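Local coordinates for protein beta-lactamase (Francisella tularensis subsp. tularensis, PDB 3P09) that probably hydrolyses the amide bond of beta-lactam antibiotics, opening the ring to give substituted beta-amino acids, as a class A beta-lactamase, at residues Val71-Leu85 with Ile193-Tyr205. Residues are numbered along the deposited sequence; the frame is centred on the assembly and turned at random. Where two conformers were deposited one is given.
Sequences VGAILDYDMHNQGFL and ILDKKHKDIFIKY. With SO4 (sulfate ion), chain C.
Leu75 enters helix 196-205 as a knob into the hole formed by His198, Ile201, Phe202 and Tyr205. Its two methyls divide the work: CD1 lies 3.7 Å from Phe202 CB, while CD2 turns to Ile201 CG2 and to the edge of the His198 ring. Leucine and histidine lie alongside each other, running in opposite senses. One turn earlier, Val71 CG1 reaches Tyr205 CD2 at 3.7 Å; the tyrosine hydroxyl hydrogen-bonds Ser116 and Asn119 of helix 115-123. Leu85 and Ile201 meet tip to tip through their CD1 methyls, so the segment after the turn Asn81-Phe84 also touches the second helix. Helices 71-80 and 196-205 run roughly antiparallel (153°), their segment axes approaching to 10.3 Å, an example of helix pairing within the helical part of the class A fold.

Outward, selenomethionine Met79, in the conformer described, lays CG over one face of the His198 imidazole in a CH-pi contact, 3.4 Å from the ring centroid. More provisionally, SE lies 3.5 Å from Asp195 N, and the bend at chi3 swings the CE methyl toward Ile193 O. The same ring is held in its plane by two carboxylates. His198 NE2 donates to the anti lone pair of Asp78 OD2 at 2.7 Å, almost perfectly straight (179°), with the carboxylate plane turned 48° from the ring. His198 ND1 donates to Asp195 OD1 at 2.7 Å; this oxygen also accepts His198 N, capping the helix. Asp78 OD1, in turn, accepts Leu85 N from above the carboxylate plane.

Donation from both ring nitrogens fixes the imidazole's rotation and, flanked by two aspartates, His198 is probably protonated, which would make it a buried cation bridging one helix's N-cap and the other's C-terminal turn.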
ATOM      1  N   VAL A  71      -5.947  -3.894   6.414  1.00 18.97           N
ATOM      2  CA  VAL A  71      -5.315  -4.639   7.496  1.00 15.43           C
ATOM      3  C   VAL A  71      -5.179  -3.769   8.750  1.00 22.42           C
ATOM      4  O   VAL A  71      -5.393  -4.230   9.871  1.00 19.03           O
ATOM      5  CB  VAL A  71      -3.976  -5.236   7.037  1.00 15.60           C
ATOM      6  CG1 VAL A  71      -3.139  -5.666   8.221  1.00 14.23           C
ATOM      7  CG2 VAL A  71      -4.260  -6.402   6.117  1.00 16.62           C
ATOM      8  N   GLY A  72      -4.861  -2.496   8.557  1.00 19.39           N
ATOM      9  CA  GLY A  72      -4.881  -1.559   9.662  1.00 19.12           C
ATOM     10  C   GLY A  72      -6.242  -1.534  10.356  1.00 22.49           C
ATOM     11  O   GLY A  72      -6.337  -1.575  11.583  1.00 22.75           O
ATOM     12  N   ALA A  73      -7.300  -1.471   9.558  1.00 17.49           N
ATOM     13  CA  ALA A  73      -8.661  -1.476  10.077  1.00 23.05           C
ATOM     14  C   ALA A  73      -8.955  -2.746  10.862  1.00 22.82           C
ATOM     15  O   ALA A  73      -9.620  -2.715  11.894  1.00 26.30           O
ATOM     16  CB  ALA A  73      -9.660  -1.317   8.937  1.00 23.07           C
ATOM     17  N   ILE A  74      -8.485  -3.874  10.347  1.00 24.66           N
ATOM     18  CA  ILE A  74      -8.689  -5.143  11.027  1.00 20.70           C
ATOM     19  C   ILE A  74      -7.988  -5.150  12.382  1.00 20.21           C
ATOM     20  O   ILE A  74      -8.537  -5.633  13.375  1.00 23.91           O
ATOM     21  CB  ILE A  74      -8.178  -6.310  10.155  1.00 19.88           C
ATOM     22  CG1 ILE A  74      -9.086  -6.477   8.934  1.00 17.29           C
ATOM     23  CG2 ILE A  74      -8.086  -7.614  10.973  1.00 16.75           C
ATOM     24  CD1 ILE A  74     -10.442  -7.099   9.274  1.00 20.67           C
ATOM     25  N   LEU A  75      -6.779  -4.605  12.435  1.00 21.19           N
ATOM     26  CA  LEU A  75      -6.029  -4.566  13.695  1.00 16.60           C
ATOM     27  C   LEU A  75      -6.703  -3.659  14.719  1.00 24.70           C
ATOM     28  O   LEU A  75      -6.728  -3.955  15.922  1.00 24.89           O
ATOM     29  CB  LEU A  75      -4.591  -4.109  13.443  1.00 23.63           C
ATOM     30  CG  LEU A  75      -3.751  -5.103  12.629  1.00 20.68           C
ATOM     31  CD1 LEU A  75      -2.448  -4.492  12.160  1.00 21.63           C
ATOM     32  CD2 LEU A  75      -3.483  -6.345  13.452  1.00 21.66           C
ATOM     33  N   ASP A  76      -7.244  -2.547  14.240  1.00 22.08           N
ATOM     34  CA  ASP A  76      -7.979  -1.631  15.095  1.00 21.50           C
ATOM     35  C   ASP A  76      -9.201  -2.382  15.623  1.00 29.05           C
ATOM     36  O   ASP A  76      -9.515  -2.327  16.811  1.00 33.35           O
ATOM     37  CB  ASP A  76      -8.371  -0.386  14.283  1.00 20.93           C
ATOM     38  CG  ASP A  76      -9.374   0.514  15.000  1.00 34.09           C
ATOM     39  OD1 ASP A  76      -8.943   1.433  15.728  1.00 36.29           O
ATOM     40  OD2 ASP A  76     -10.596   0.325  14.805  1.00 35.65           O
ATOM     41  N   TYR A  77      -9.873  -3.110  14.735  1.00 23.04           N
ATOM     42  CA  TYR A  77     -11.045  -3.897  15.126  1.00 26.33           C
ATOM     43  C   TYR A  77     -10.677  -4.850  16.255  1.00 25.15           C
ATOM     44  O   TYR A  77     -11.379  -4.946  17.272  1.00 27.45           O
ATOM     45  CB  TYR A  77     -11.579  -4.685  13.928  1.00 34.12           C
ATOM     46  CG  TYR A  77     -12.936  -5.317  14.152  1.00 29.57           C
ATOM     47  CD1 TYR A  77     -14.101  -4.625  13.840  1.00 38.63           C
ATOM     48  CD2 TYR A  77     -13.054  -6.594  14.678  1.00 31.02           C
ATOM     49  CE1 TYR A  77     -15.351  -5.190  14.045  1.00 41.99           C
ATOM     50  CE2 TYR A  77     -14.304  -7.174  14.882  1.00 32.24           C
ATOM     51  CZ  TYR A  77     -15.445  -6.466  14.561  1.00 41.30           C
ATOM     52  OH  TYR A  77     -16.686  -7.027  14.764  1.00 47.57           O
ATOM     53  N   ASP A  78      -9.552  -5.532  16.090  1.00 22.24           N
ATOM     54  CA  ASP A  78      -9.098  -6.495  17.087  1.00 24.23           C
ATOM     55  C   ASP A  78      -8.894  -5.830  18.445  1.00 29.78           C
ATOM     56  O   ASP A  78      -9.200  -6.415  19.486  1.00 29.53           O
ATOM     57  CB  ASP A  78      -7.818  -7.207  16.639  1.00 20.38           C
ATOM     58  CG  ASP A  78      -7.316  -8.200  17.678  1.00 31.33           C
ATOM     59  OD1 ASP A  78      -7.920  -9.287  17.796  1.00 31.10           O
ATOM     60  OD2 ASP A  78      -6.327  -7.898  18.377  1.00 30.59           O
HETATM   61  N   MSE A  79      -8.371  -4.609  18.432  0.65 25.59           N
HETATM   62  CA  MSE A  79      -8.194  -3.873  19.675  0.65 31.15           C
HETATM   63  C   MSE A  79      -9.532  -3.657  20.380  0.65 30.02           C
HETATM   64  O   MSE A  79      -9.612  -3.715  21.608  0.65 34.97           O
HETATM   65  CB  MSE A  79      -7.506  -2.534  19.410  0.65 27.85           C
HETATM   66  CG  MSE A  79      -6.019  -2.664  19.131  0.65 26.17           C
HETATM   67 SE   MSE A  79      -5.266  -0.938  18.618  0.65 40.27          SE
HETATM   68  CE  MSE A  79      -5.661   0.068  20.239  0.65 86.50           C
ATOM     69  N   HIS A  80     -10.581  -3.406  19.598  1.00 28.15           N
ATOM     70  CA  HIS A  80     -11.920  -3.168  20.152  1.00 29.27           C
ATOM     71  C   HIS A  80     -12.747  -4.434  20.307  1.00 34.67           C
ATOM     72  O   HIS A  80     -13.834  -4.407  20.891  1.00 38.44           O
ATOM     73  CB  HIS A  80     -12.690  -2.173  19.290  1.00 32.50           C
ATOM     74  CG  HIS A  80     -12.026  -0.838  19.174  1.00 35.20           C
ATOM     75  ND1 HIS A  80     -10.885  -0.640  18.434  1.00 35.79           N
ATOM     76  CD2 HIS A  80     -12.349   0.366  19.702  1.00 38.85           C
ATOM     77  CE1 HIS A  80     -10.524   0.630  18.513  1.00 34.32           C
ATOM     78  NE2 HIS A  80     -11.397   1.262  19.273  1.00 40.70           N
ATOM     79  N   ASN A  81     -12.232  -5.544  19.789  1.00 30.33           N
ATOM     80  CA  ASN A  81     -12.963  -6.804  19.789  1.00 30.71           C
ATOM     81  C   ASN A  81     -11.961  -7.905  20.077  1.00 33.98           C
ATOM     82  O   ASN A  81     -11.551  -8.619  19.172  1.00 31.43           O
ATOM     83  CB  ASN A  81     -13.639  -7.033  18.426  1.00 28.38           C
ATOM     84  CG  ASN A  81     -14.695  -5.984  18.105  1.00 34.05           C
ATOM     85  OD1 ASN A  81     -15.877  -6.165  18.401  1.00 38.96           O
ATOM     86  ND2 ASN A  81     -14.275  -4.884  17.490  1.00 33.50           N
ATOM     87  N   GLN A  82     -11.562  -8.029  21.340  0.54 30.44           N
ATOM     88  CA  GLN A  82     -10.473  -8.923  21.730  0.54 34.53           C
ATOM     89  C   GLN A  82     -10.664 -10.345  21.194  0.54 37.96           C
ATOM     90  O   GLN A  82     -11.750 -10.917  21.304  0.54 35.67           O
ATOM     91  CB  GLN A  82     -10.326  -8.930  23.258  0.54 42.14           C
ATOM     92  CG  GLN A  82      -9.149  -9.740  23.790  0.54 44.09           C
ATOM     93  CD  GLN A  82      -9.425 -11.227  23.798  0.54 41.31           C
ATOM     94  OE1 GLN A  82     -10.578 -11.654  23.862  0.54 43.78           O
ATOM     95  NE2 GLN A  82      -8.367 -12.029  23.728  0.54 42.09           N
ATOM     96  N   GLY A  83      -9.604 -10.906  20.613  1.00 43.34           N
ATOM     97  CA  GLY A  83      -9.637 -12.266  20.085  1.00 41.42           C
ATOM     98  C   GLY A  83      -9.901 -12.383  18.590  1.00 34.48           C
ATOM     99  O   GLY A  83      -9.799 -13.464  18.010  1.00 30.35           O
ATOM    100  N   PHE A  84     -10.239 -11.266  17.960  1.00 23.98           N
ATOM    101  CA  PHE A  84     -10.598 -11.263  16.547  1.00 27.05           C
ATOM    102  C   PHE A  84      -9.499 -11.823  15.629  1.00 29.64           C
ATOM    103  O   PHE A  84      -9.802 -12.510  14.653  1.00 24.82           O
ATOM    104  CB  PHE A  84     -10.992  -9.852  16.116  1.00 23.74           C
ATOM    105  CG  PHE A  84     -11.578  -9.770  14.733  1.00 25.44           C
ATOM    106  CD1 PHE A  84     -12.777 -10.404  14.430  1.00 24.66           C
ATOM    107  CD2 PHE A  84     -10.946  -9.028  13.744  1.00 26.88           C
ATOM    108  CE1 PHE A  84     -13.332 -10.316  13.162  1.00 29.26           C
ATOM    109  CE2 PHE A  84     -11.494  -8.925  12.466  1.00 27.55           C
ATOM    110  CZ  PHE A  84     -12.691  -9.575  12.173  1.00 30.85           C
ATOM    111  N   LEU A  85      -8.234 -11.535  15.936  1.00 23.71           N
ATOM    112  CA  LEU A  85      -7.130 -12.022  15.097  1.00 23.73           C
ATOM    113  C   LEU A  85      -7.039 -13.547  15.049  1.00 25.62           C
ATOM    114  O   LEU A  85      -6.544 -14.110  14.077  1.00 23.02           O
ATOM    115  CB  LEU A  85      -5.790 -11.459  15.565  1.00 25.79           C
ATOM    116  CG  LEU A  85      -5.533  -9.994  15.195  1.00 32.88           C
ATOM    117  CD1 LEU A  85      -4.226  -9.500  15.787  1.00 33.83           C
ATOM    118  CD2 LEU A  85      -5.512  -9.848  13.694  1.00 36.68           C
ATOM    119  N   ILE A 193      -2.817   5.312  16.815  1.00 29.59           N
ATOM    120  CA  ILE A 193      -4.103   4.636  16.679  1.00 34.59           C
ATOM    121  C   ILE A 193      -4.050   3.162  17.065  1.00 31.68           C
ATOM    122  O   ILE A 193      -4.947   2.674  17.751  1.00 40.83           O
ATOM    123  CB  ILE A 193      -4.720   4.797  15.288  1.00 35.47           C
ATOM    124  CG1 ILE A 193      -3.725   4.374  14.232  1.00 41.48           C
ATOM    125  CG2 ILE A 193      -5.168   6.239  15.057  1.00 41.13           C
ATOM    126  CD1 ILE A 193      -4.289   3.331  13.346  1.00 57.85           C
ATOM    127  N   LEU A 194      -3.018   2.454  16.606  1.00 27.09           N
ATOM    128  CA  LEU A 194      -2.775   1.087  17.044  1.00 23.92           C
ATOM    129  C   LEU A 194      -1.847   1.120  18.256  1.00 32.86           C
ATOM    130  O   LEU A 194      -1.002   2.002  18.356  1.00 31.02           O
ATOM    131  CB  LEU A 194      -2.116   0.270  15.923  1.00 21.60           C
ATOM    132  CG  LEU A 194      -2.950   0.089  14.661  1.00 24.89           C
ATOM    133  CD1 LEU A 194      -2.227  -0.835  13.675  1.00 23.65           C
ATOM    134  CD2 LEU A 194      -4.315  -0.447  15.028  1.00 30.18           C
ATOM    135  N   ASP A 195      -1.981   0.159  19.169  1.00 28.31           N
ATOM    136  CA  ASP A 195      -1.089   0.136  20.328  1.00 28.61           C
ATOM    137  C   ASP A 195       0.197  -0.583  19.969  1.00 32.95           C
ATOM    138  O   ASP A 195       0.335  -1.069  18.852  1.00 31.43           O
ATOM    139  CB  ASP A 195      -1.755  -0.503  21.544  1.00 33.42           C
ATOM    140  CG  ASP A 195      -2.174  -1.936  21.301  1.00 40.72           C
ATOM    141  OD1 ASP A 195      -1.672  -2.562  20.342  1.00 39.51           O
ATOM    142  OD2 ASP A 195      -3.003  -2.445  22.086  1.00 50.03           O
ATOM    143  N   LYS A 196       1.128  -0.677  20.915  1.00 27.02           N
ATOM    144  CA  LYS A 196       2.419  -1.283  20.615  1.00 27.27           C
ATOM    145  C   LYS A 196       2.297  -2.677  20.009  1.00 29.54           C
ATOM    146  O   LYS A 196       2.927  -2.973  19.002  1.00 27.59           O
ATOM    147  CB  LYS A 196       3.327  -1.335  21.844  1.00 36.63           C
ATOM    148  CG  LYS A 196       4.698  -1.932  21.535  1.00 42.31           C
ATOM    149  CD  LYS A 196       5.569  -2.041  22.778  1.00 57.52           C
ATOM    150  CE  LYS A 196       7.023  -2.303  22.406  1.00 65.13           C
ATOM    151  NZ  LYS A 196       7.181  -3.501  21.524  1.00 68.13           N
ATOM    152  N   LYS A 197       1.503  -3.544  20.621  1.00 28.36           N
ATOM    153  CA  LYS A 197       1.405  -4.907  20.108  1.00 31.44           C
ATOM    154  C   LYS A 197       0.915  -4.927  18.663  1.00 21.20           C
ATOM    155  O   LYS A 197       1.392  -5.715  17.843  1.00 23.18           O
ATOM    156  CB  LYS A 197       0.492  -5.771  20.975  1.00 37.17           C
ATOM    157  CG  LYS A 197       0.456  -7.221  20.521  1.00 48.93           C
ATOM    158  CD  LYS A 197      -0.129  -8.142  21.586  1.00 63.65           C
ATOM    159  CE  LYS A 197      -1.646  -8.175  21.521  1.00 68.97           C
ATOM    160  NZ  LYS A 197      -2.121  -8.655  20.195  1.00 69.01           N
ATOM    161  N   HIS A 198      -0.046  -4.066  18.351  1.00 27.06           N
ATOM    162  CA  HIS A 198      -0.642  -4.084  17.018  1.00 26.88           C
ATOM    163  C   HIS A 198       0.196  -3.368  15.976  1.00 23.20           C
ATOM    164  O   HIS A 198       0.178  -3.756  14.806  1.00 21.28           O
ATOM    165  CB  HIS A 198      -2.076  -3.553  17.036  1.00 26.33           C
ATOM    166  CG  HIS A 198      -3.029  -4.451  17.763  1.00 29.08           C
ATOM    167  ND1 HIS A 198      -3.148  -4.450  19.136  1.00 34.02           N
ATOM    168  CD2 HIS A 198      -3.883  -5.398  17.309  1.00 33.48           C
ATOM    169  CE1 HIS A 198      -4.050  -5.349  19.497  1.00 37.55           C
ATOM    170  NE2 HIS A 198      -4.507  -5.942  18.408  1.00 32.08           N
ATOM    171  N   LYS A 199       0.925  -2.330  16.390  1.00 21.92           N
ATOM    172  CA  LYS A 199       1.926  -1.741  15.507  1.00 22.49           C
ATOM    173  C   LYS A 199       2.965  -2.791  15.088  1.00 26.28           C
ATOM    174  O   LYS A 199       3.298  -2.918  13.911  1.00 22.58           O
ATOM    175  CB  LYS A 199       2.606  -0.527  16.162  1.00 26.82           C
ATOM    176  CG  LYS A 199       1.685   0.690  16.247  1.00 27.06           C
ATOM    177  CD  LYS A 199       2.423   1.952  16.662  1.00 31.98           C
ATOM    178  CE  LYS A 199       2.538   2.069  18.155  1.00 39.08           C
ATOM    179  NZ  LYS A 199       2.707   3.504  18.524  1.00 46.19           N
ATOM    180  N   ASP A 200       3.467  -3.551  16.056  1.00 21.38           N
ATOM    181  CA  ASP A 200       4.512  -4.524  15.765  1.00 21.82           C
ATOM    182  C   ASP A 200       4.011  -5.574  14.761  1.00 22.99           C
ATOM    183  O   ASP A 200       4.739  -6.022  13.877  1.00 20.86           O
ATOM    184  CB  ASP A 200       5.006  -5.173  17.062  1.00 25.54           C
ATOM    185  CG  ASP A 200       5.864  -4.225  17.905  1.00 41.30           C
ATOM    186  OD1 ASP A 200       6.347  -3.205  17.362  1.00 43.03           O
ATOM    187  OD2 ASP A 200       6.062  -4.503  19.112  1.00 41.64           O
ATOM    188  N   ILE A 201       2.745  -5.938  14.884  1.00 20.86           N
ATOM    189  CA  ILE A 201       2.145  -6.930  13.997  1.00 15.88           C
ATOM    190  C   ILE A 201       2.032  -6.375  12.593  1.00 17.68           C
ATOM    191  O   ILE A 201       2.345  -7.051  11.599  1.00 20.93           O
ATOM    192  CB  ILE A 201       0.740  -7.332  14.516  1.00 18.99           C
ATOM    193  CG1 ILE A 201       0.886  -8.178  15.795  1.00 24.85           C
ATOM    194  CG2 ILE A 201      -0.026  -8.099  13.445  1.00 21.10           C
ATOM    195  CD1 ILE A 201      -0.417  -8.409  16.552  1.00 23.17           C
ATOM    196  N   PHE A 202       1.582  -5.127  12.510  1.00 18.88           N
ATOM    197  CA  PHE A 202       1.455  -4.449  11.232  1.00 19.84           C
ATOM    198  C   PHE A 202       2.811  -4.369  10.527  1.00 17.35           C
ATOM    199  O   PHE A 202       2.947  -4.695   9.347  1.00 16.41           O
ATOM    200  CB  PHE A 202       0.883  -3.052  11.469  1.00 21.10           C
ATOM    201  CG  PHE A 202       0.698  -2.239  10.219  1.00 17.10           C
ATOM    202  CD1 PHE A 202      -0.340  -2.519   9.345  1.00 18.56           C
ATOM    203  CD2 PHE A 202       1.538  -1.168   9.944  1.00 18.29           C
ATOM    204  CE1 PHE A 202      -0.531  -1.759   8.202  1.00 19.41           C
ATOM    205  CE2 PHE A 202       1.360  -0.400   8.801  1.00 21.24           C
ATOM    206  CZ  PHE A 202       0.323  -0.692   7.929  1.00 22.45           C
ATOM    207  N   ILE A 203       3.813  -3.925  11.265  1.00 19.15           N
ATOM    208  CA  ILE A 203       5.165  -3.812  10.737  1.00 17.83           C
ATOM    209  C   ILE A 203       5.684  -5.153  10.227  1.00 15.22           C
ATOM    210  O   ILE A 203       6.269  -5.234   9.149  1.00 20.32           O
ATOM    211  CB  ILE A 203       6.106  -3.287  11.832  1.00 18.15           C
ATOM    212  CG1 ILE A 203       5.892  -1.777  12.004  1.00 23.93           C
ATOM    213  CG2 ILE A 203       7.558  -3.614  11.501  1.00 26.71           C
ATOM    214  CD1 ILE A 203       6.533  -1.203  13.267  1.00 27.35           C
ATOM    215  N   LYS A 204       5.471  -6.211  11.001  1.00 18.30           N
ATOM    216  CA  LYS A 204       5.924  -7.535  10.575  1.00 18.95           C
ATOM    217  C   LYS A 204       5.251  -7.994   9.266  1.00 18.19           C
ATOM    218  O   LYS A 204       5.911  -8.549   8.385  1.00 19.04           O
ATOM    219  CB  LYS A 204       5.746  -8.562  11.701  1.00 25.27           C
ATOM    220  CG  LYS A 204       6.277  -9.967  11.393  1.00 29.63           C
ATOM    221  CD  LYS A 204       7.756  -9.950  11.007  1.00 33.97           C
ATOM    222  CE  LYS A 204       8.412 -11.326  11.157  1.00 31.35           C
ATOM    223  NZ  LYS A 204       7.881 -12.344  10.204  1.00 30.33           N
ATOM    224  N   TYR A 205       3.947  -7.760   9.124  1.00 19.00           N
ATOM    225  CA  TYR A 205       3.280  -8.095   7.859  1.00 14.54           C
ATOM    226  C   TYR A 205       3.953  -7.403   6.671  1.00 16.96           C
ATOM    227  O   TYR A 205       4.196  -8.006   5.621  1.00 17.42           O
ATOM    228  CB  TYR A 205       1.824  -7.629   7.843  1.00 15.76           C
ATOM    229  CG  TYR A 205       0.840  -8.302   8.773  1.00 19.24           C
ATOM    230  CD1 TYR A 205       0.823  -9.678   8.961  1.00 19.58           C
ATOM    231  CD2 TYR A 205      -0.123  -7.535   9.426  1.00 12.10           C
ATOM    232  CE1 TYR A 205      -0.130 -10.269   9.819  1.00 18.40           C
ATOM    233  CE2 TYR A 205      -1.061  -8.103  10.265  1.00 21.19           C
ATOM    234  CZ  TYR A 205      -1.072  -9.464  10.457  1.00 16.95           C
ATOM    235  OH  TYR A 205      -2.038  -9.970  11.316  1.00 20.13           O
TER
HETATM  236  S   SO4 C 291      -0.117   2.112  23.728  1.00 92.66           S
HETATM  237  O1  SO4 C 291       1.048   1.760  22.916  1.00 85.12           O
HETATM  238  O2  SO4 C 291      -1.138   2.741  22.894  1.00 91.93           O
HETATM  239  O3  SO4 C 291      -0.654   0.899  24.337  1.00 96.02           O
HETATM  240  O4  SO4 C 291       0.267   3.051  24.777  1.00 97.57           O